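Side-chain contact in uncharacterized protein (Porphyromonas gingivalis, PDB 2QSV), which is of unknown function, comprising here two immunoglobulin-like domains from the C-terminal part of a protein tentatively assigned cysteine-type peptidase activity: residues R158-T163 / P185-A190. Residues are numbered along the deposited sequence; the frame is centred on the assembly and turned at random. Where two conformers were deposited one is given.
Sequences RNPALT and PQVMKA. With NA (sodium ion), chain C.
In the beta turn that binds a sodium ion, Ala161 and Pro160 meet Val187 and Met188 on the short helix 185-190. Ala161 sends its CB toward the helix, 3.6 Å from CG of the selenomethionine Met188 and 4.0 Å from CG1 of Val187. A methyl group suits this place, because the two backbones approach closely here: the CA atoms of Ala161 and Val187 lie 5.3 Å apart. With CG1 anti to the backbone N (chi1 171°), Val187 lays that methyl against the turn, where it reaches 3.6 Å from the carbonyl O of Pro160 and also touches CB of the proline ring, which it meets at a slant. Met188 offers its CG methylene to Ala161, and its side chain also packs on Val183 of strand 176-183. No hydrogen bond links the two segments, so apolar packing joins them.

Both belong to the second domain, an Ig-like beta sandwich; the turn connects strand 150-157 of one sheet to strand 162-166 of the other, while the helix follows strand 176-183. The turn is type I from Asn159 to Leu162. Its second position is filled by Pro160, whose ring suits the phi of -68° found there. Asn159 adds an Asx turn: its OD1 accepts from Ala161 N at 2.9 Å, in the carbonyl plane and with an N-H...O angle of 161°. The sodium ion is held by Asn159 O at 2.6 Å and Leu162 O at 2.8 Å, the carbonyls of the first and last turn residues, together with Thr157 OG1 and three waters. Leu162 turns its side chain into the sandwich, onto Ile181, Val183, Ala198 and Ile200, while Ala161 is tied to Asp184 by a backbone hydrogen bond just ahead of the helix.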
loop_
_atom_site.group_PDB
_atom_site.type_symbol
_atom_site.label_atom_id
_atom_site.label_comp_id
_atom_site.label_asym_id
_atom_site.label_seq_id
_atom_site.Cartn_x
_atom_site.Cartn_y
_atom_site.Cartn_z
ATOM N N ARG A 158 6.407 -2.658 -3.190
ATOM C CA ARG A 158 6.904 -1.454 -2.502
ATOM C C ARG A 158 8.418 -1.243 -2.778
ATOM O O ARG A 158 8.892 -0.123 -2.837
ATOM C CB ARG A 158 6.642 -1.525 -0.976
ATOM C CG ARG A 158 5.163 -1.698 -0.545
ATOM C CD ARG A 158 4.241 -0.581 -1.041
ATOM N NE ARG A 158 2.889 -0.643 -0.441
ATOM C CZ ARG A 158 1.753 -0.201 -1.008
ATOM N NH1 ARG A 158 1.768 0.329 -2.235
ATOM N NH2 ARG A 158 0.584 -0.297 -0.342
ATOM N N ASN A 159 9.158 -2.314 -2.972
ATOM C CA ASN A 159 10.573 -2.213 -3.258
ATOM C C ASN A 159 10.835 -1.717 -4.685
ATOM O O ASN A 159 10.284 -2.290 -5.655
ATOM C CB ASN A 159 11.221 -3.572 -2.985
ATOM C CG ASN A 159 12.732 -3.509 -2.947
ATOM O OD1 ASN A 159 13.386 -3.111 -3.919
ATOM N ND2 ASN A 159 13.288 -3.912 -1.827
ATOM N N PRO A 160 11.673 -0.638 -4.825
ATOM C CA PRO A 160 11.965 -0.021 -6.100
ATOM C C PRO A 160 12.782 -0.894 -7.058
ATOM O O PRO A 160 12.861 -0.563 -8.226
ATOM C CB PRO A 160 12.772 1.250 -5.706
ATOM C CG PRO A 160 13.441 0.871 -4.452
ATOM C CD PRO A 160 12.393 0.071 -3.716
ATOM N N ALA A 161 13.397 -1.963 -6.577
ATOM C CA ALA A 161 14.135 -2.876 -7.458
ATOM C C ALA A 161 13.222 -3.977 -8.060
ATOM O O ALA A 161 13.654 -4.725 -8.926
ATOM C CB ALA A 161 15.282 -3.534 -6.703
ATOM N N LEU A 162 11.985 -4.060 -7.579
ATOM C CA LEU A 162 11.064 -5.178 -7.883
ATOM C C LEU A 162 9.812 -4.691 -8.610
ATOM O O LEU A 162 9.131 -3.783 -8.122
ATOM C CB LEU A 162 10.645 -5.882 -6.590
ATOM C CG LEU A 162 9.602 -7.035 -6.655
ATOM C CD1 LEU A 162 10.047 -8.262 -7.451
ATOM C CD2 LEU A 162 9.224 -7.466 -5.255
ATOM N N THR A 163 9.517 -5.293 -9.764
ATOM C CA THR A 163 8.235 -5.065 -10.442
ATOM C C THR A 163 7.509 -6.380 -10.728
ATOM O O THR A 163 8.138 -7.417 -10.808
ATOM C CB THR A 163 8.376 -4.281 -11.767
ATOM O OG1 THR A 163 9.266 -4.977 -12.642
ATOM C CG2 THR A 163 8.898 -2.858 -11.508
ATOM N N PRO A 185 19.141 -5.310 -10.345
ATOM C CA PRO A 185 20.282 -5.272 -9.426
ATOM C C PRO A 185 20.990 -3.896 -9.397
ATOM O O PRO A 185 21.662 -3.601 -8.414
ATOM C CB PRO A 185 21.239 -6.335 -9.990
ATOM C CG PRO A 185 20.902 -6.409 -11.411
ATOM C CD PRO A 185 19.418 -6.164 -11.512
ATOM N N GLN A 186 20.882 -3.127 -10.477
ATOM C CA GLN A 186 21.427 -1.758 -10.523
ATOM C C GLN A 186 20.718 -0.802 -9.560
ATOM O O GLN A 186 21.359 0.131 -9.019
ATOM C CB GLN A 186 21.422 -1.186 -11.950
ATOM C CG GLN A 186 22.195 -2.050 -12.954
ATOM C CD GLN A 186 23.580 -2.530 -12.443
ATOM O OE1 GLN A 186 24.419 -1.729 -12.043
ATOM N NE2 GLN A 186 23.817 -3.841 -12.487
ATOM N N VAL A 187 19.419 -1.041 -9.329
ATOM C CA VAL A 187 18.646 -0.265 -8.375
ATOM C C VAL A 187 19.094 -0.665 -7.001
ATOM O O VAL A 187 19.318 0.200 -6.167
ATOM C CB VAL A 187 17.077 -0.409 -8.565
ATOM C CG1 VAL A 187 16.297 0.227 -7.412
ATOM C CG2 VAL A 187 16.651 0.216 -9.872
HETATM N N MSE A 188 19.256 -1.967 -6.763
HETATM C CA MSE A 188 19.737 -2.466 -5.472
HETATM C C MSE A 188 21.127 -1.899 -5.118
HETATM O O MSE A 188 21.385 -1.537 -3.966
HETATM C CB MSE A 188 19.814 -3.997 -5.467
HETATM C CG MSE A 188 18.503 -4.707 -5.768
HETATM SE SE MSE A 188 18.782 -6.628 -6.032
HETATM C CE MSE A 188 19.812 -7.176 -4.460
ATOM N N LYS A 189 22.016 -1.844 -6.109
ATOM C CA LYS A 189 23.332 -1.259 -5.912
ATOM C C LYS A 189 23.226 0.243 -5.601
ATOM O O LYS A 189 23.692 0.683 -4.548
ATOM C CB LYS A 189 24.249 -1.540 -7.099
ATOM C CG LYS A 189 24.963 -2.857 -6.973
ATOM C CD LYS A 189 25.837 -3.154 -8.159
ATOM C CE LYS A 189 25.011 -3.402 -9.391
ATOM N NZ LYS A 189 25.728 -4.295 -10.345
ATOM N N ALA A 190 22.585 1.008 -6.490
ATOM C CA ALA A 190 22.334 2.437 -6.234
ATOM C C ALA A 190 21.722 2.708 -4.852
ATOM O O ALA A 190 21.930 3.778 -4.301
ATOM C CB ALA A 190 21.488 3.034 -7.336
HETATM NA NA NA C . 8.279 -1.340 -7.006
HETATM O O HOH W 1 7.865 0.888 -5.878
HETATM O O HOH W 2 8.860 -0.836 -8.947
HETATM O O HOH W 3 6.218 -1.173 -8.561
#